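Local atomic coordinates of retinol dehydratase (Spodoptera frugiperda, PDB entry 1FMJ), a protein that dehydrates retinol to anhydroretinol on a sulfotransferase fold, holding retinol and the nucleotide adenosine-3'-5'-diphosphate in the same chain. Residues V66-Y71 against M78-V83; L85-L90 against T156-V161; M180-R185 against F228-E233. One frame throughout, in Å; residues are numbered along the deposited sequence.

Contact 1. Residues V66-Y71 against M78-V83; sequences VFVASY and MTQELV. With A3P (adenosine-3'-5'-diphosphate), chain G.
Val68 and Thr79 meet where strand 66-70 turns back into helix 76-87, the strand-loop-helix unit whose connecting loop is the P-loop-like phosphate-binding turn of sulfotransferases. The antiparallel run of the two elements supports this reading: their short axes pass 9.0 Å apart with N-to-C directions at 164°, and Thr76 and Thr77, at the N-terminal end of the helix, are hydrogen-bonded to adenosine-3'-5'-diphosphate (A3P). The interface itself is made of methyl and methylene groups. The side chains of Val68 and Thr79 run alongside one another in opposing senses, with Val68 CG1 3.7 Å from Thr79 CG2, while Val68 CG1 also lies across Gln80 CG at 4.0 Å. One turn further along the helix, Val66 CG1 and Val83 CG1 touch tip to tip at 3.8 Å; Val83 CG2 and Val68 CG2 approach more loosely, at 4.3 Å. Because Thr79 CG2 takes the place anti to the backbone N, OG1 is left beside that N, where it is hydrogen-bonded to Gly75 O and Tyr251 OH. Met78 serves the nucleotide instead. Its CG is 3.4 Å from A3P C5, its SD 3.7 Å from A3P C4 and its CE 3.6 Å from A3P N1, all three atoms standing over the same face of the adenine. A bend at the last torsion (chi3 72°) lays the methyl along the purine rather than pointing it away. With an alanine in place of Met78, this face of the adenine would probably lose its thioether cover and the base would be freer to shift. No hydrogen bond links the two segments; the chemistry implies a helix that is apolar and buried where it meets the strand, while its start makes polar bonds to the nucleotide.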
loop_
_atom_site.group_PDB
_atom_site.type_symbol
_atom_site.label_atom_id
_atom_site.label_comp_id
_atom_site.label_asym_id
_atom_site.label_seq_id
_atom_site.Cartn_x
_atom_site.Cartn_y
_atom_site.Cartn_z
ATOM N N VAL A 66 -2.424 -14.286 7.376
ATOM C CA VAL A 66 -3.491 -13.345 7.078
ATOM C C VAL A 66 -2.862 -12.179 6.334
ATOM O O VAL A 66 -1.907 -11.573 6.815
ATOM C CB VAL A 66 -4.186 -12.820 8.343
ATOM C CG1 VAL A 66 -5.273 -11.817 7.951
ATOM C CG2 VAL A 66 -4.797 -13.975 9.117
ATOM N N PHE A 67 -3.394 -11.873 5.157
ATOM C CA PHE A 67 -2.858 -10.788 4.338
ATOM C C PHE A 67 -3.774 -9.589 4.254
ATOM O O PHE A 67 -4.991 -9.726 4.184
ATOM C CB PHE A 67 -2.631 -11.242 2.890
ATOM C CG PHE A 67 -1.415 -12.090 2.679
ATOM C CD1 PHE A 67 -1.297 -13.335 3.280
ATOM C CD2 PHE A 67 -0.412 -11.666 1.811
ATOM C CE1 PHE A 67 -0.201 -14.144 3.017
ATOM C CE2 PHE A 67 0.686 -12.470 1.542
ATOM C CZ PHE A 67 0.791 -13.716 2.148
ATOM N N VAL A 68 -3.174 -8.409 4.253
ATOM C CA VAL A 68 -3.918 -7.180 4.065
ATOM C C VAL A 68 -3.251 -6.629 2.809
ATOM O O VAL A 68 -2.057 -6.292 2.814
ATOM C CB VAL A 68 -3.753 -6.215 5.243
ATOM C CG1 VAL A 68 -4.511 -4.929 4.958
ATOM C CG2 VAL A 68 -4.290 -6.865 6.513
ATOM N N ALA A 69 -4.019 -6.577 1.727
ATOM C CA ALA A 69 -3.507 -6.127 0.445
ATOM C C ALA A 69 -4.328 -4.973 -0.089
ATOM O O ALA A 69 -5.466 -4.761 0.330
ATOM C CB ALA A 69 -3.517 -7.289 -0.552
ATOM N N SER A 70 -3.753 -4.235 -1.023
ATOM C CA SER A 70 -4.447 -3.086 -1.587
ATOM C C SER A 70 -3.534 -2.321 -2.501
ATOM O O SER A 70 -2.324 -2.551 -2.514
ATOM C CB SER A 70 -4.824 -2.120 -0.468
ATOM O OG SER A 70 -3.626 -1.610 0.102
ATOM N N TYR A 71 -4.111 -1.410 -3.276
ATOM C CA TYR A 71 -3.272 -0.536 -4.070
ATOM C C TYR A 71 -2.995 0.497 -2.964
ATOM O O TYR A 71 -3.904 0.838 -2.203
ATOM C CB TYR A 71 -4.015 0.136 -5.215
ATOM C CG TYR A 71 -3.085 1.096 -5.906
ATOM C CD1 TYR A 71 -2.151 0.641 -6.834
ATOM C CD2 TYR A 71 -3.012 2.425 -5.498
ATOM C CE1 TYR A 71 -1.153 1.482 -7.327
ATOM C CE2 TYR A 71 -2.021 3.270 -5.979
ATOM C CZ TYR A 71 -1.091 2.790 -6.886
ATOM O OH TYR A 71 -0.059 3.603 -7.285
ATOM N N MET A 78 -5.589 1.150 8.493
ATOM C CA MET A 78 -6.793 0.951 9.296
ATOM C C MET A 78 -7.088 -0.529 9.383
ATOM O O MET A 78 -7.263 -1.089 10.466
ATOM C CB MET A 78 -8.006 1.596 8.634
ATOM C CG MET A 78 -7.893 3.065 8.389
ATOM S SD MET A 78 -9.275 3.589 7.412
ATOM C CE MET A 78 -10.597 3.474 8.631
ATOM N N THR A 79 -7.168 -1.146 8.210
ATOM C CA THR A 79 -7.463 -2.565 8.089
ATOM C C THR A 79 -6.463 -3.401 8.876
ATOM O O THR A 79 -6.845 -4.345 9.566
ATOM C CB THR A 79 -7.431 -3.005 6.615
ATOM O OG1 THR A 79 -8.301 -2.167 5.850
ATOM C CG2 THR A 79 -7.888 -4.459 6.477
ATOM N N GLN A 80 -5.181 -3.062 8.774
ATOM C CA GLN A 80 -4.162 -3.814 9.504
ATOM C C GLN A 80 -4.435 -3.796 11.001
ATOM O O GLN A 80 -4.296 -4.809 11.674
ATOM C CB GLN A 80 -2.773 -3.236 9.261
ATOM C CG GLN A 80 -2.196 -3.582 7.914
ATOM C CD GLN A 80 -0.853 -2.950 7.698
ATOM O OE1 GLN A 80 0.124 -3.312 8.348
ATOM N NE2 GLN A 80 -0.792 -1.994 6.783
ATOM N N GLU A 81 -4.815 -2.635 11.514
ATOM C CA GLU A 81 -5.084 -2.489 12.937
ATOM C C GLU A 81 -6.309 -3.282 13.342
ATOM O O GLU A 81 -6.280 -4.010 14.339
ATOM C CB GLU A 81 -5.271 -1.016 13.296
ATOM C CG GLU A 81 -5.427 -0.755 14.794
ATOM C CD GLU A 81 -4.137 -0.940 15.586
ATOM O OE1 GLU A 81 -4.155 -0.668 16.805
ATOM O OE2 GLU A 81 -3.110 -1.347 15.002
ATOM N N LEU A 82 -7.386 -3.140 12.569
ATOM C CA LEU A 82 -8.618 -3.864 12.853
ATOM C C LEU A 82 -8.343 -5.363 12.863
ATOM O O LEU A 82 -8.678 -6.064 13.820
ATOM C CB LEU A 82 -9.678 -3.560 11.790
ATOM C CG LEU A 82 -10.244 -2.145 11.753
ATOM C CD1 LEU A 82 -11.197 -2.001 10.560
ATOM C CD2 LEU A 82 -10.961 -1.855 13.058
ATOM N N VAL A 83 -7.727 -5.841 11.783
ATOM C CA VAL A 83 -7.400 -7.253 11.627
ATOM C C VAL A 83 -6.499 -7.792 12.737
ATOM O O VAL A 83 -6.667 -8.925 13.178
ATOM C CB VAL A 83 -6.709 -7.507 10.256
ATOM C CG1 VAL A 83 -6.136 -8.918 10.200
ATOM C CG2 VAL A 83 -7.704 -7.306 9.121
HETATM P P1 A3P G . -5.653 10.405 2.968
HETATM O O1P A3P G . -4.344 10.704 2.361
HETATM O O2P A3P G . -5.828 11.112 4.254
HETATM O O3P A3P G . -6.741 10.767 2.048
HETATM P P2 A3P G . -2.942 3.336 3.428
HETATM O O4P A3P G . -2.929 2.918 4.839
HETATM O O5P A3P G . -3.362 2.218 2.556
HETATM O O6P A3P G . -1.593 3.838 3.038
HETATM O "O5'" A3P G . -3.984 4.510 3.252
HETATM C "C5'" A3P G . -3.845 5.742 3.940
HETATM C "C4'" A3P G . -5.116 6.587 3.817
HETATM O "O4'" A3P G . -6.031 6.172 4.871
HETATM C "C3'" A3P G . -4.859 8.074 4.064
HETATM O "O3'" A3P G . -5.757 8.840 3.229
HETATM C "C2'" A3P G . -5.073 8.166 5.561
HETATM O "O2'" A3P G . -5.170 9.461 6.146
HETATM C "C1'" A3P G . -6.311 7.296 5.713
HETATM N N9 A3P G . -6.527 6.854 7.096
HETATM C C8 A3P G . -5.631 6.295 7.994
HETATM N N7 A3P G . -6.134 6.003 9.164
HETATM C C5 A3P G . -7.462 6.389 9.051
HETATM C C6 A3P G . -8.581 6.352 9.954
HETATM N N6 A3P G . -8.500 5.877 11.201
HETATM N N1 A3P G . -9.809 6.832 9.503
HETATM C C2 A3P G . -9.936 7.327 8.229
HETATM N N3 A3P G . -8.950 7.416 7.284
HETATM C C4 A3P G . -7.732 6.927 7.765
#

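Contact 2. Residues L85-L90 against T156-V161; sequences LIENDL and TEKRFV
Glu87 and Phe160 form the close part of this contact, where the last turn of helix 76-87 faces the start of strand 160-163. Glu87 CB lies in the plane of the Phe160 ring, at its edge, 3.7 Å from Phe160 CZ. Glu87 CG follows at 3.8 Å from Phe160 CE2, so the aliphatic base of the acid does the packing. The bend at chi2 (-69°) then turns the carboxylate away from the ring edge, its plane 75° from that of the phenyl group. Asn88, the first residue to leave helical geometry, and Phe160 reach toward each other: ND2 of Asn88 stands 3.8 Å from Phe160 CZ, obliquely, with amide and ring planes 37° apart. That nitrogen is also hydrogen-bonded to Trp84 O, which limits how the amide can turn. The rings of Trp84 and Tyr103 meet Phe160 as well, adding two aromatic neighbours.

The looser side is polar and partly open to solvent. Lys158 crosses Glu87 at about a right angle, and its NZ is 3.9 Å from Glu87 OE2, a long salt bridge. Each group has another partner: Glu87 OE1 pairs with Lys268, and Lys158 NZ is hydrogen-bonded to Thr64 O. At the helix end, Leu85 O receives Leu90 N at 2.7 Å and, weakly, Asn88 N at 3.2 Å; these bonds close the helix as the chain leaves helical geometry at Asn88.

No hydrogen bond crosses between the segments. Carbon contacts at the Phe160 rim therefore define the fit, while the long ion pair probably contributes a modest, solvent-weakened attraction, with Lys268 sharing the carboxylate's charge.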
loop_
_atom_site.group_PDB
_atom_site.type_symbol
_atom_site.label_atom_id
_atom_site.label_comp_id
_atom_site.label_asym_id
_atom_site.label_seq_id
_atom_site.Cartn_x
_atom_site.Cartn_y
_atom_site.Cartn_z
ATOM N N LEU A 85 -6.121 -6.564 15.914
ATOM C CA LEU A 85 -6.839 -6.577 17.182
ATOM C C LEU A 85 -7.861 -7.701 17.236
ATOM O O LEU A 85 -7.996 -8.374 18.259
ATOM C CB LEU A 85 -7.527 -5.227 17.416
ATOM C CG LEU A 85 -6.555 -4.115 17.822
ATOM C CD1 LEU A 85 -7.228 -2.746 17.773
ATOM C CD2 LEU A 85 -6.029 -4.420 19.223
ATOM N N ILE A 86 -8.568 -7.909 16.127
ATOM C CA ILE A 86 -9.585 -8.949 16.051
ATOM C C ILE A 86 -8.992 -10.353 16.150
ATOM O O ILE A 86 -9.579 -11.234 16.773
ATOM C CB ILE A 86 -10.400 -8.819 14.748
ATOM C CG1 ILE A 86 -11.136 -7.473 14.751
ATOM C CG2 ILE A 86 -11.383 -9.985 14.625
ATOM C CD1 ILE A 86 -11.994 -7.214 13.525
ATOM N N GLU A 87 -7.831 -10.560 15.534
ATOM C CA GLU A 87 -7.169 -11.858 15.586
ATOM C C GLU A 87 -6.497 -12.045 16.941
ATOM O O GLU A 87 -6.186 -13.165 17.328
ATOM C CB GLU A 87 -6.110 -11.977 14.479
ATOM C CG GLU A 87 -6.643 -11.926 13.054
ATOM C CD GLU A 87 -7.446 -13.157 12.681
ATOM O OE1 GLU A 87 -8.252 -13.616 13.515
ATOM O OE2 GLU A 87 -7.290 -13.658 11.547
ATOM N N ASN A 88 -6.278 -10.951 17.670
ATOM C CA ASN A 88 -5.618 -11.046 18.972
ATOM C C ASN A 88 -6.447 -10.698 20.210
ATOM O O ASN A 88 -5.939 -10.095 21.156
ATOM C CB ASN A 88 -4.329 -10.219 18.959
ATOM C CG ASN A 88 -3.181 -10.947 18.275
ATOM O OD1 ASN A 88 -2.612 -11.892 18.832
ATOM N ND2 ASN A 88 -2.845 -10.524 17.058
ATOM N N ASP A 89 -7.723 -11.073 20.197
ATOM C CA ASP A 89 -8.607 -10.845 21.340
ATOM C C ASP A 89 -8.692 -9.399 21.807
ATOM O O ASP A 89 -8.727 -9.133 23.010
ATOM C CB ASP A 89 -8.151 -11.708 22.515
ATOM C CG ASP A 89 -8.058 -13.172 22.156
ATOM O OD1 ASP A 89 -9.079 -13.738 21.718
ATOM O OD2 ASP A 89 -6.966 -13.759 22.310
ATOM N N LEU A 90 -8.734 -8.471 20.859
ATOM C CA LEU A 90 -8.815 -7.056 21.194
ATOM C C LEU A 90 -7.865 -6.663 22.318
ATOM O O LEU A 90 -8.250 -5.965 23.256
ATOM C CB LEU A 90 -10.249 -6.671 21.570
ATOM C CG LEU A 90 -11.261 -6.715 20.426
ATOM C CD1 LEU A 90 -11.787 -8.134 20.274
ATOM C CD2 LEU A 90 -12.403 -5.759 20.712
ATOM N N THR A 156 5.234 -21.172 14.727
ATOM C CA THR A 156 4.402 -20.977 15.910
ATOM C C THR A 156 3.970 -19.534 16.112
ATOM O O THR A 156 3.335 -19.197 17.116
ATOM C CB THR A 156 5.117 -21.464 17.176
ATOM O OG1 THR A 156 6.452 -20.958 17.193
ATOM C CG2 THR A 156 5.156 -22.983 17.218
ATOM N N GLU A 157 4.316 -18.679 15.157
ATOM C CA GLU A 157 3.939 -17.279 15.234
ATOM C C GLU A 157 3.070 -16.943 14.037
ATOM O O GLU A 157 3.523 -17.054 12.901
ATOM C CB GLU A 157 5.183 -16.387 15.212
ATOM C CG GLU A 157 4.878 -14.915 15.375
ATOM C CD GLU A 157 6.125 -14.051 15.288
ATOM O OE1 GLU A 157 7.174 -14.465 15.822
ATOM O OE2 GLU A 157 6.050 -12.952 14.700
ATOM N N LYS A 158 1.829 -16.532 14.285
ATOM C CA LYS A 158 0.933 -16.176 13.193
ATOM C C LYS A 158 1.566 -15.048 12.387
ATOM O O LYS A 158 2.075 -14.075 12.955
ATOM C CB LYS A 158 -0.432 -15.732 13.728
ATOM C CG LYS A 158 -1.389 -15.255 12.636
ATOM C CD LYS A 158 -2.721 -14.787 13.209
ATOM C CE LYS A 158 -3.782 -15.871 13.184
ATOM N NZ LYS A 158 -4.298 -16.170 11.829
ATOM N N ARG A 159 1.558 -15.193 11.064
ATOM C CA ARG A 159 2.138 -14.181 10.197
ATOM C C ARG A 159 1.098 -13.237 9.620
ATOM O O ARG A 159 0.120 -13.671 8.999
ATOM C CB ARG A 159 2.913 -14.830 9.043
ATOM C CG ARG A 159 4.108 -15.672 9.476
ATOM C CD ARG A 159 4.912 -16.167 8.262
ATOM N NE ARG A 159 4.115 -16.988 7.351
ATOM C CZ ARG A 159 4.606 -17.611 6.283
ATOM N NH1 ARG A 159 5.899 -17.510 5.985
ATOM N NH2 ARG A 159 3.805 -18.339 5.514
ATOM N N PHE A 160 1.310 -11.943 9.851
ATOM C CA PHE A 160 0.437 -10.907 9.327
ATOM C C PHE A 160 1.244 -10.251 8.212
ATOM O O PHE A 160 2.318 -9.705 8.456
ATOM C CB PHE A 160 0.086 -9.879 10.407
ATOM C CG PHE A 160 -0.873 -10.394 11.445
ATOM C CD1 PHE A 160 -0.410 -11.108 12.551
ATOM C CD2 PHE A 160 -2.244 -10.196 11.300
ATOM C CE1 PHE A 160 -1.302 -11.617 13.493
ATOM C CE2 PHE A 160 -3.150 -10.700 12.237
ATOM C CZ PHE A 160 -2.681 -11.413 13.336
ATOM N N VAL A 161 0.734 -10.332 6.989
ATOM C CA VAL A 161 1.436 -9.778 5.842
ATOM C C VAL A 161 0.730 -8.596 5.210
ATOM O O VAL A 161 -0.468 -8.658 4.910
ATOM C CB VAL A 161 1.627 -10.846 4.743
ATOM C CG1 VAL A 161 2.484 -10.275 3.614
ATOM C CG2 VAL A 161 2.253 -12.099 5.329
#

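Contact 3. Residues M180-R185 against F228-E233; sequences MVYLAR and FEHVKE. With A3P (adenosine-3'-5'-diphosphate), chain G.
Tyr182 reaches from strand 179-184 to His230 and Val231 on helix 227-235, and its course can be followed atom by atom. From CB the ring leaves anti to the backbone N (chi1 -180°), which extends it from the strand. Near the base, CD1 of Tyr182 passes 4.0 Å from Ala69 CB on the neighbouring strand, and the ring also meets that of Phe245. At mid-ring, Tyr182 CE1 lies 3.5 Å from His230 CE1. The two rings meet rim to rim with planes 39° apart, so neither covers the other's face. Next along, Tyr182 CZ lies 3.6 Å from His230 ND1. At the tip, Tyr182 OH and His230 ND1 share a hydrogen bond of 2.7 Å, the hydroxyl lying at the edge of the imidazole, near its plane. The same oxygen rests against the helix backbone, 3.3 Å from Val231 CA, with Val231 CG2 close by.

His230 is held at its far side too: NE2 is hydrogen-bonded to the carbonyl of His164, a residue of the retinol pocket, so the two ring nitrogens together fix the imidazole's rotation. Further along the strand, Ala184 CB and Val231 CG1 make a looser apolar contact of 4.5 Å.

Arg185 points away from this helix, its extended chain carrying the guanidinium edge-on to the nucleotide. Arg185 NH2 donates to A3P O3P at 2.8 Å (159°), and Arg185 NH1 donates to A3P O3' at 3.0 Å. An arginine just past the strand, working with Ser193, which also bonds A3P, is characteristic of the 3'-phosphate-binding motif of sulfotransferases, here at the end of a parallel-sheet strand backed by a helix.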
loop_
_atom_site.group_PDB
_atom_site.type_symbol
_atom_site.label_atom_id
_atom_site.label_comp_id
_atom_site.label_asym_id
_atom_site.label_seq_id
_atom_site.Cartn_x
_atom_site.Cartn_y
_atom_site.Cartn_z
ATOM N N MET A 180 -7.276 -13.179 3.044
ATOM C CA MET A 180 -6.838 -11.867 2.590
ATOM C C MET A 180 -7.963 -10.851 2.609
ATOM O O MET A 180 -9.104 -11.166 2.262
ATOM C CB MET A 180 -6.274 -11.964 1.163
ATOM C CG MET A 180 -6.024 -10.607 0.471
ATOM S SD MET A 180 -5.263 -10.754 -1.191
ATOM C CE MET A 180 -3.622 -11.304 -0.732
ATOM N N VAL A 181 -7.640 -9.633 3.043
ATOM C CA VAL A 181 -8.604 -8.540 3.052
ATOM C C VAL A 181 -8.009 -7.530 2.088
ATOM O O VAL A 181 -6.915 -7.020 2.312
ATOM C CB VAL A 181 -8.750 -7.886 4.441
ATOM C CG1 VAL A 181 -9.829 -6.806 4.386
ATOM C CG2 VAL A 181 -9.128 -8.936 5.474
ATOM N N TYR A 182 -8.719 -7.251 1.005
ATOM C CA TYR A 182 -8.222 -6.316 0.020
ATOM C C TYR A 182 -9.044 -5.045 0.039
ATOM O O TYR A 182 -10.278 -5.077 -0.029
ATOM C CB TYR A 182 -8.265 -6.944 -1.369
ATOM C CG TYR A 182 -7.761 -6.047 -2.471
ATOM C CD1 TYR A 182 -6.475 -6.188 -2.977
ATOM C CD2 TYR A 182 -8.589 -5.072 -3.032
ATOM C CE1 TYR A 182 -6.015 -5.383 -4.028
ATOM C CE2 TYR A 182 -8.145 -4.263 -4.072
ATOM C CZ TYR A 182 -6.861 -4.426 -4.569
ATOM O OH TYR A 182 -6.448 -3.654 -5.634
ATOM N N LEU A 183 -8.347 -3.923 0.132
ATOM C CA LEU A 183 -8.996 -2.623 0.157
ATOM C C LEU A 183 -8.849 -1.873 -1.157
ATOM O O LEU A 183 -7.774 -1.872 -1.772
ATOM C CB LEU A 183 -8.426 -1.770 1.290
ATOM C CG LEU A 183 -9.235 -1.720 2.593
ATOM C CD1 LEU A 183 -10.584 -1.067 2.334
ATOM C CD2 LEU A 183 -9.414 -3.126 3.153
ATOM N N ALA A 184 -9.951 -1.254 -1.578
ATOM C CA ALA A 184 -10.014 -0.452 -2.794
ATOM C C ALA A 184 -10.584 0.898 -2.379
ATOM O O ALA A 184 -11.301 1.001 -1.386
ATOM C CB ALA A 184 -10.912 -1.104 -3.836
ATOM N N ARG A 185 -10.262 1.930 -3.141
ATOM C CA ARG A 185 -10.714 3.278 -2.832
ATOM C C ARG A 185 -10.808 4.054 -4.138
ATOM O O ARG A 185 -10.078 3.766 -5.084
ATOM C CB ARG A 185 -9.691 3.942 -1.904
ATOM C CG ARG A 185 -10.067 5.331 -1.397
ATOM C CD ARG A 185 -8.915 5.939 -0.603
ATOM N NE ARG A 185 -9.282 7.236 -0.042
ATOM C CZ ARG A 185 -8.456 8.034 0.626
ATOM N NH1 ARG A 185 -7.188 7.679 0.833
ATOM N NH2 ARG A 185 -8.908 9.192 1.096
ATOM N N PHE A 228 -6.366 0.029 -12.277
ATOM C CA PHE A 228 -7.502 -0.864 -12.443
ATOM C C PHE A 228 -7.182 -2.344 -12.607
ATOM O O PHE A 228 -7.980 -3.193 -12.210
ATOM C CB PHE A 228 -8.388 -0.378 -13.581
ATOM C CG PHE A 228 -9.255 0.772 -13.197
ATOM C CD1 PHE A 228 -8.944 2.066 -13.601
ATOM C CD2 PHE A 228 -10.378 0.565 -12.397
ATOM C CE1 PHE A 228 -9.745 3.131 -13.216
ATOM C CE2 PHE A 228 -11.177 1.628 -12.010
ATOM C CZ PHE A 228 -10.862 2.912 -12.421
ATOM N N GLU A 229 -6.031 -2.668 -13.182
ATOM C CA GLU A 229 -5.666 -4.078 -13.321
ATOM C C GLU A 229 -5.419 -4.645 -11.926
ATOM O O GLU A 229 -5.724 -5.806 -11.644
ATOM C CB GLU A 229 -4.412 -4.238 -14.182
ATOM C CG GLU A 229 -4.606 -3.828 -15.641
ATOM C CD GLU A 229 -5.896 -4.377 -16.226
ATOM O OE1 GLU A 229 -6.168 -5.582 -16.023
ATOM O OE2 GLU A 229 -6.636 -3.609 -16.884
ATOM N N HIS A 230 -4.878 -3.810 -11.045
ATOM C CA HIS A 230 -4.589 -4.219 -9.666
ATOM C C HIS A 230 -5.907 -4.530 -8.957
ATOM O O HIS A 230 -6.075 -5.600 -8.363
ATOM C CB HIS A 230 -3.833 -3.086 -8.948
ATOM C CG HIS A 230 -3.199 -3.489 -7.650
ATOM N ND1 HIS A 230 -3.925 -3.976 -6.586
ATOM C CD2 HIS A 230 -1.913 -3.420 -7.229
ATOM C CE1 HIS A 230 -3.116 -4.183 -5.561
ATOM N NE2 HIS A 230 -1.889 -3.852 -5.927
ATOM N N VAL A 231 -6.854 -3.604 -9.042
ATOM C CA VAL A 231 -8.163 -3.786 -8.416
ATOM C C VAL A 231 -8.953 -4.938 -9.027
ATOM O O VAL A 231 -9.531 -5.752 -8.308
ATOM C CB VAL A 231 -9.028 -2.525 -8.548
ATOM C CG1 VAL A 231 -10.415 -2.770 -7.934
ATOM C CG2 VAL A 231 -8.342 -1.344 -7.866
ATOM N N LYS A 232 -8.998 -4.998 -10.355
ATOM C CA LYS A 232 -9.758 -6.047 -11.025
ATOM C C LYS A 232 -9.338 -7.464 -10.635
ATOM O O LYS A 232 -10.180 -8.341 -10.492
ATOM C CB LYS A 232 -9.686 -5.863 -12.546
ATOM C CG LYS A 232 -10.400 -4.600 -13.007
ATOM C CD LYS A 232 -10.578 -4.552 -14.506
ATOM C CE LYS A 232 -11.425 -3.357 -14.890
ATOM N NZ LYS A 232 -11.758 -3.381 -16.327
ATOM N N GLU A 233 -8.043 -7.682 -10.450
ATOM C CA GLU A 233 -7.556 -9.004 -10.068
ATOM C C GLU A 233 -8.132 -9.463 -8.740
ATOM O O GLU A 233 -8.423 -10.643 -8.556
ATOM C CB GLU A 233 -6.036 -9.007 -9.979
ATOM C CG GLU A 233 -5.339 -9.191 -11.305
ATOM C CD GLU A 233 -3.852 -9.398 -11.127
ATOM O OE1 GLU A 233 -3.473 -9.980 -10.090
ATOM O OE2 GLU A 233 -3.066 -8.993 -12.017
HETATM P P1 A3P G . -5.653 10.405 2.968
HETATM O O1P A3P G . -4.344 10.704 2.361
HETATM O O2P A3P G . -5.828 11.112 4.254
HETATM O O3P A3P G . -6.741 10.767 2.048
HETATM P P2 A3P G . -2.942 3.336 3.428
HETATM O O4P A3P G . -2.929 2.918 4.839
HETATM O O5P A3P G . -3.362 2.218 2.556
HETATM O O6P A3P G . -1.593 3.838 3.038
HETATM O "O5'" A3P G . -3.984 4.510 3.252
HETATM C "C5'" A3P G . -3.845 5.742 3.940
HETATM C "C4'" A3P G . -5.116 6.587 3.817
HETATM O "O4'" A3P G . -6.031 6.172 4.871
HETATM C "C3'" A3P G . -4.859 8.074 4.064
HETATM O "O3'" A3P G . -5.757 8.840 3.229
HETATM C "C2'" A3P G . -5.073 8.166 5.561
HETATM O "O2'" A3P G . -5.170 9.461 6.146
HETATM C "C1'" A3P G . -6.311 7.296 5.713
HETATM N N9 A3P G . -6.527 6.854 7.096
HETATM C C8 A3P G . -5.631 6.295 7.994
HETATM N N7 A3P G . -6.134 6.003 9.164
HETATM C C5 A3P G . -7.462 6.389 9.051
HETATM C C6 A3P G . -8.581 6.352 9.954
HETATM N N6 A3P G . -8.500 5.877 11.201
HETATM N N1 A3P G . -9.809 6.832 9.503
HETATM C C2 A3P G . -9.936 7.327 8.229
HETATM N N3 A3P G . -8.950 7.416 7.284
HETATM C C4 A3P G . -7.732 6.927 7.765
#

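All three contacts dock helices or their ends onto one parallel sheet, in which strand 66-70 lies between 160-163 and 179-184. Contacts 1 and 3 are buried and both include a residue that touches A3P: contact 1 through the adenine, contact 3 through the 3'-phosphate. Contact 2 shares helix 76-87 with contact 1 but sits at its far end, partly exposed, away from the nucleotide. Chemistry follows place: aliphatic packing in contact 1, a buried tyrosine-histidine hydrogen bond in contact 3, and an aromatic rim beside a long salt bridge in contact 2. Contact 1 probably joins both others by backbone hydrogen bonds, to Val161 in contact 2 and Val181 in contact 3; those two do not touch.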